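Helicase of the snf2/rad54 family (Sulfolobus solfataricus, PDB 1Z5Z) probably uses ATP hydrolysis to move along or remodel DNA as a SWI2/SNF2-family motor, of which this is the C-terminal domain of the ATPase core. Local coordinates at residues A[183-195]-A[214-226]. Residues are numbered along the deposited sequence; the frame is centred on the assembly and turned at random.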
loop_
_atom_site.group_PDB
_atom_site.type_symbol
_atom_site.label_atom_id
_atom_site.label_comp_id
_atom_site.label_asym_id
_atom_site.label_seq_id
_atom_site.Cartn_x
_atom_site.Cartn_y
_atom_site.Cartn_z
ATOM N N SER A 183 15.339 -0.028 -15.074
ATOM C CA SER A 183 16.220 -1.120 -14.694
ATOM C C SER A 183 15.570 -2.111 -13.756
ATOM O O SER A 183 16.127 -3.176 -13.555
ATOM C CB SER A 183 17.504 -0.590 -14.086
ATOM O OG SER A 183 18.133 0.260 -15.030
ATOM N N ALA A 184 14.395 -1.799 -13.192
ATOM C CA ALA A 184 13.737 -2.762 -12.316
ATOM C C ALA A 184 13.115 -3.925 -13.131
ATOM O O ALA A 184 12.461 -3.716 -14.156
ATOM C CB ALA A 184 12.648 -2.063 -11.473
ATOM N N ASN A 185 13.343 -5.138 -12.655
ATOM C CA ASN A 185 12.873 -6.369 -13.268
ATOM C C ASN A 185 11.628 -6.801 -12.530
ATOM O O ASN A 185 10.813 -7.529 -13.047
ATOM C CB ASN A 185 13.936 -7.488 -13.099
ATOM C CG ASN A 185 15.310 -7.077 -13.620
ATOM O OD1 ASN A 185 16.224 -6.732 -12.863
ATOM N ND2 ASN A 185 15.446 -7.081 -14.930
ATOM N N ARG A 186 11.501 -6.341 -11.294
ATOM C CA ARG A 186 10.375 -6.728 -10.452
ATOM C C ARG A 186 9.850 -5.477 -9.735
ATOM O O ARG A 186 10.629 -4.662 -9.229
ATOM C CB ARG A 186 10.876 -7.756 -9.455
ATOM C CG ARG A 186 9.913 -8.205 -8.430
ATOM C CD ARG A 186 9.247 -9.478 -8.854
ATOM N NE ARG A 186 10.184 -10.504 -9.299
ATOM C CZ ARG A 186 9.880 -11.802 -9.334
ATOM N NH1 ARG A 186 8.675 -12.205 -8.930
ATOM N NH2 ARG A 186 10.747 -12.697 -9.807
ATOM N N VAL A 187 8.535 -5.331 -9.697
ATOM C CA VAL A 187 7.943 -4.176 -9.068
ATOM C C VAL A 187 6.887 -4.701 -8.112
ATOM O O VAL A 187 6.060 -5.540 -8.498
ATOM C CB VAL A 187 7.240 -3.232 -10.125
ATOM C CG1 VAL A 187 6.600 -2.034 -9.420
ATOM C CG2 VAL A 187 8.241 -2.746 -11.174
ATOM N N ILE A 188 6.955 -4.244 -6.855
ATOM C CA ILE A 188 5.950 -4.596 -5.851
ATOM C C ILE A 188 5.180 -3.316 -5.465
ATOM O O ILE A 188 5.785 -2.334 -4.953
ATOM C CB ILE A 188 6.594 -5.132 -4.556
ATOM C CG1 ILE A 188 7.292 -6.469 -4.840
ATOM C CG2 ILE A 188 5.529 -5.312 -3.445
ATOM C CD1 ILE A 188 8.031 -7.054 -3.610
ATOM N N HIS A 189 3.876 -3.296 -5.728
ATOM C CA HIS A 189 3.060 -2.155 -5.322
ATOM C C HIS A 189 2.502 -2.550 -3.949
ATOM O O HIS A 189 1.548 -3.302 -3.830
ATOM C CB HIS A 189 2.003 -1.862 -6.378
ATOM C CG HIS A 189 2.599 -1.368 -7.665
ATOM N ND1 HIS A 189 3.311 -0.188 -7.748
ATOM C CD2 HIS A 189 2.661 -1.934 -8.894
ATOM C CE1 HIS A 189 3.786 -0.051 -8.975
ATOM N NE2 HIS A 189 3.404 -1.096 -9.690
ATOM N N PHE A 190 3.165 -2.068 -2.904
ATOM C CA PHE A 190 2.819 -2.423 -1.523
ATOM C C PHE A 190 1.412 -2.042 -1.111
ATOM O O PHE A 190 0.765 -2.745 -0.325
ATOM C CB PHE A 190 3.830 -1.793 -0.584
ATOM C CG PHE A 190 3.908 -2.461 0.746
ATOM C CD1 PHE A 190 4.718 -3.591 0.914
ATOM C CD2 PHE A 190 3.188 -1.986 1.824
ATOM C CE1 PHE A 190 4.819 -4.228 2.138
ATOM C CE2 PHE A 190 3.268 -2.623 3.077
ATOM C CZ PHE A 190 4.088 -3.743 3.240
ATOM N N ASP A 191 0.933 -0.907 -1.622
ATOM C CA ASP A 191 -0.436 -0.471 -1.345
ATOM C C ASP A 191 -0.863 0.373 -2.551
ATOM O O ASP A 191 -0.031 0.686 -3.414
ATOM C CB ASP A 191 -0.537 0.311 -0.015
ATOM C CG ASP A 191 0.495 1.393 0.099
ATOM O OD1 ASP A 191 1.244 1.401 1.101
ATOM O OD2 ASP A 191 0.559 2.245 -0.821
ATOM N N ARG A 192 -2.143 0.711 -2.611
ATOM C CA ARG A 192 -2.696 1.434 -3.741
ATOM C C ARG A 192 -2.329 2.899 -3.768
ATOM O O ARG A 192 -3.133 3.727 -3.413
ATOM C CB ARG A 192 -4.226 1.270 -3.759
ATOM C CG ARG A 192 -4.768 1.231 -5.202
ATOM C CD ARG A 192 -6.274 1.129 -5.315
ATOM N NE ARG A 192 -6.616 0.619 -6.644
ATOM C CZ ARG A 192 -6.769 -0.673 -6.948
ATOM N NH1 ARG A 192 -7.069 -1.017 -8.189
ATOM N NH2 ARG A 192 -6.654 -1.623 -6.021
ATOM N N TRP A 193 -1.106 3.211 -4.195
ATOM C CA TRP A 193 -0.611 4.604 -4.220
ATOM C C TRP A 193 -0.926 5.348 -5.518
ATOM O O TRP A 193 -0.881 6.584 -5.586
ATOM C CB TRP A 193 0.911 4.607 -4.089
ATOM C CG TRP A 193 1.616 3.899 -5.248
ATOM C CD1 TRP A 193 1.918 2.572 -5.334
ATOM C CD2 TRP A 193 2.068 4.491 -6.482
ATOM N NE1 TRP A 193 2.517 2.297 -6.530
ATOM C CE2 TRP A 193 2.624 3.452 -7.261
ATOM C CE3 TRP A 193 2.047 5.804 -7.008
ATOM C CZ2 TRP A 193 3.172 3.672 -8.540
ATOM C CZ3 TRP A 193 2.587 6.027 -8.285
ATOM C CH2 TRP A 193 3.139 4.966 -9.036
ATOM N N TRP A 194 -1.179 4.566 -6.557
ATOM C CA TRP A 194 -1.376 5.094 -7.893
ATOM C C TRP A 194 -2.708 5.712 -8.244
ATOM O O TRP A 194 -3.751 5.512 -7.591
ATOM C CB TRP A 194 -1.031 4.008 -8.928
ATOM C CG TRP A 194 -2.047 2.923 -9.017
ATOM C CD1 TRP A 194 -3.223 2.941 -9.743
ATOM C CD2 TRP A 194 -2.020 1.671 -8.327
ATOM N NE1 TRP A 194 -3.910 1.775 -9.542
ATOM C CE2 TRP A 194 -3.198 0.978 -8.677
ATOM C CE3 TRP A 194 -1.110 1.065 -7.437
ATOM C CZ2 TRP A 194 -3.492 -0.285 -8.174
ATOM C CZ3 TRP A 194 -1.405 -0.193 -6.932
ATOM C CH2 TRP A 194 -2.584 -0.857 -7.301
ATOM N N ASN A 195 -2.646 6.489 -9.310
ATOM C CA ASN A 195 -3.807 7.176 -9.818
ATOM C C ASN A 195 -4.728 6.195 -10.536
ATOM O O ASN A 195 -4.331 5.599 -11.544
ATOM C CB ASN A 195 -3.352 8.235 -10.798
ATOM C CG ASN A 195 -4.493 9.042 -11.309
ATOM O OD1 ASN A 195 -5.576 8.505 -11.566
ATOM N ND2 ASN A 195 -4.270 10.339 -11.469
ATOM N N ASN A 214 10.469 -9.636 -19.251
ATOM C CA ASN A 214 9.501 -8.577 -18.961
ATOM C C ASN A 214 9.546 -8.205 -17.474
ATOM O O ASN A 214 10.015 -8.968 -16.646
ATOM C CB ASN A 214 8.063 -9.030 -19.261
ATOM C CG ASN A 214 7.719 -9.032 -20.740
ATOM O OD1 ASN A 214 6.551 -8.874 -21.100
ATOM N ND2 ASN A 214 8.705 -9.234 -21.595
ATOM N N VAL A 215 9.044 -7.027 -17.145
ATOM C CA VAL A 215 8.989 -6.604 -15.753
ATOM C C VAL A 215 7.899 -7.435 -15.082
ATOM O O VAL A 215 6.801 -7.543 -15.623
ATOM C CB VAL A 215 8.575 -5.134 -15.627
ATOM C CG1 VAL A 215 8.511 -4.748 -14.157
ATOM C CG2 VAL A 215 9.558 -4.256 -16.360
ATOM N N ILE A 216 8.191 -8.060 -13.949
ATOM C CA ILE A 216 7.133 -8.805 -13.251
ATOM C C ILE A 216 6.526 -7.868 -12.200
ATOM O O ILE A 216 7.246 -7.436 -11.293
ATOM C CB ILE A 216 7.670 -10.036 -12.535
ATOM C CG1 ILE A 216 8.174 -11.045 -13.577
ATOM C CG2 ILE A 216 6.578 -10.629 -11.635
ATOM C CD1 ILE A 216 8.535 -12.396 -13.001
ATOM N N VAL A 217 5.223 -7.579 -12.320
ATOM C CA VAL A 217 4.496 -6.688 -11.407
ATOM C C VAL A 217 3.634 -7.404 -10.367
ATOM O O VAL A 217 2.905 -8.342 -10.694
ATOM C CB VAL A 217 3.579 -5.730 -12.195
ATOM C CG1 VAL A 217 2.825 -4.829 -11.254
ATOM C CG2 VAL A 217 4.395 -4.910 -13.131
ATOM N N HIS A 218 3.722 -6.972 -9.107
ATOM C CA HIS A 218 2.920 -7.559 -8.029
ATOM C C HIS A 218 2.097 -6.501 -7.272
ATOM O O HIS A 218 2.632 -5.484 -6.803
ATOM C CB HIS A 218 3.789 -8.280 -6.983
ATOM C CG HIS A 218 4.562 -9.448 -7.508
ATOM N ND1 HIS A 218 5.941 -9.451 -7.596
ATOM C CD2 HIS A 218 4.159 -10.677 -7.914
ATOM C CE1 HIS A 218 6.349 -10.631 -8.024
ATOM N NE2 HIS A 218 5.287 -11.395 -8.224
ATOM N N LYS A 219 0.807 -6.732 -7.113
ATOM C CA LYS A 219 -0.013 -5.770 -6.363
ATOM C C LYS A 219 -0.457 -6.450 -5.099
ATOM O O LYS A 219 -1.234 -7.399 -5.163
ATOM C CB LYS A 219 -1.257 -5.336 -7.139
ATOM C CG LYS A 219 -0.975 -4.451 -8.312
ATOM C CD LYS A 219 -2.230 -4.332 -9.196
ATOM C CE LYS A 219 -3.459 -3.972 -8.377
ATOM N NZ LYS A 219 -4.681 -4.699 -8.829
ATOM N N LEU A 220 0.021 -5.974 -3.948
ATOM C CA LEU A 220 -0.364 -6.588 -2.705
ATOM C C LEU A 220 -1.788 -6.160 -2.345
ATOM O O LEU A 220 -2.115 -4.969 -2.402
ATOM C CB LEU A 220 0.620 -6.189 -1.596
ATOM C CG LEU A 220 2.108 -6.514 -1.882
ATOM C CD1 LEU A 220 2.873 -6.443 -0.581
ATOM C CD2 LEU A 220 2.287 -7.910 -2.491
ATOM N N ILE A 221 -2.625 -7.114 -1.951
ATOM C CA ILE A 221 -4.018 -6.810 -1.581
ATOM C C ILE A 221 -4.414 -7.511 -0.306
ATOM O O ILE A 221 -4.287 -8.739 -0.220
ATOM C CB ILE A 221 -4.988 -7.255 -2.687
ATOM C CG1 ILE A 221 -4.769 -6.406 -3.942
ATOM C CG2 ILE A 221 -6.444 -7.099 -2.213
ATOM C CD1 ILE A 221 -5.698 -6.818 -5.088
ATOM N N SER A 222 -4.863 -6.761 0.699
ATOM C CA SER A 222 -5.283 -7.375 1.957
ATOM C C SER A 222 -6.638 -8.098 1.862
ATOM O O SER A 222 -7.690 -7.492 1.592
ATOM C CB SER A 222 -5.295 -6.342 3.083
ATOM O OG SER A 222 -3.950 -6.018 3.376
ATOM N N VAL A 223 -6.584 -9.419 2.062
ATOM C CA VAL A 223 -7.768 -10.274 1.961
ATOM C C VAL A 223 -8.890 -9.834 2.861
ATOM O O VAL A 223 -8.698 -9.624 4.059
ATOM C CB VAL A 223 -7.420 -11.776 2.263
ATOM C CG1 VAL A 223 -8.710 -12.617 2.299
ATOM C CG2 VAL A 223 -6.458 -12.318 1.165
ATOM N N GLY A 224 -10.058 -9.654 2.246
ATOM C CA GLY A 224 -11.260 -9.269 2.970
ATOM C C GLY A 224 -11.339 -7.831 3.473
ATOM O O GLY A 224 -12.156 -7.530 4.349
ATOM N N THR A 225 -10.524 -6.938 2.919
ATOM C CA THR A 225 -10.547 -5.552 3.389
ATOM C C THR A 225 -10.953 -4.642 2.284
ATOM O O THR A 225 -11.209 -5.101 1.160
ATOM C CB THR A 225 -9.171 -5.108 3.832
ATOM O OG1 THR A 225 -8.335 -5.073 2.680
ATOM C CG2 THR A 225 -8.597 -6.082 4.838
ATOM N N LEU A 226 -10.962 -3.341 2.584
ATOM C CA LEU A 226 -11.338 -2.358 1.582
ATOM C C LEU A 226 -10.386 -2.462 0.410
ATOM O O LEU A 226 -10.770 -2.051 -0.693
ATOM C CB LEU A 226 -11.292 -0.896 2.144
ATOM C CG LEU A 226 -9.921 -0.239 2.350
ATOM C CD1 LEU A 226 -10.129 1.210 2.724
ATOM C CD2 LEU A 226 -9.123 -0.929 3.452
HETATM O O HOH W 1 -1.466 -2.641 -3.785
#
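L220 meets I188 and F190 on one sheet face: its CG packs 3.9 Å from I188 CG2, and its CD1 lies 3.7 Å from F190 CD1. On the opposite face V187 CG2 reaches V215 CG1, just before the strand, at 3.6 Å, and the H189 ring edge at CD2 meets V217 CG1 at 3.7 Å. The backbones of 186-189 and 216-222 run parallel, joined by five alternating hydrogen bonds from N185 O to L220 N; H189 N to H218 O is nearly straight (171° at the hydrogen). A water bridges the carbonyls of H189 and L220 where the strands diverge.

Further out, W194 CH2 sits 3.4 Å from K219 CE, while K219 NZ turns to N32 and D231. At the other end R186, bent at chi2 and chi3, brings its guanidinium within 21° of coplanar with the H218 ring, NH1 at the ring edge and I216 CD1 over one face of the guanidinium; NE makes a salt bridge to D113. A serine in place of R186 would probably leave D113 without its salt-bridge mate and uncover the I216 and H218 side chains.

Strand 115-119 flanks 186-189 and strand 29-35 flanks 216-222, placing this pair inside the parallel sheet of the RecA-like helicase domain, with helix 96-110 covering the R186, F190 and L220 face.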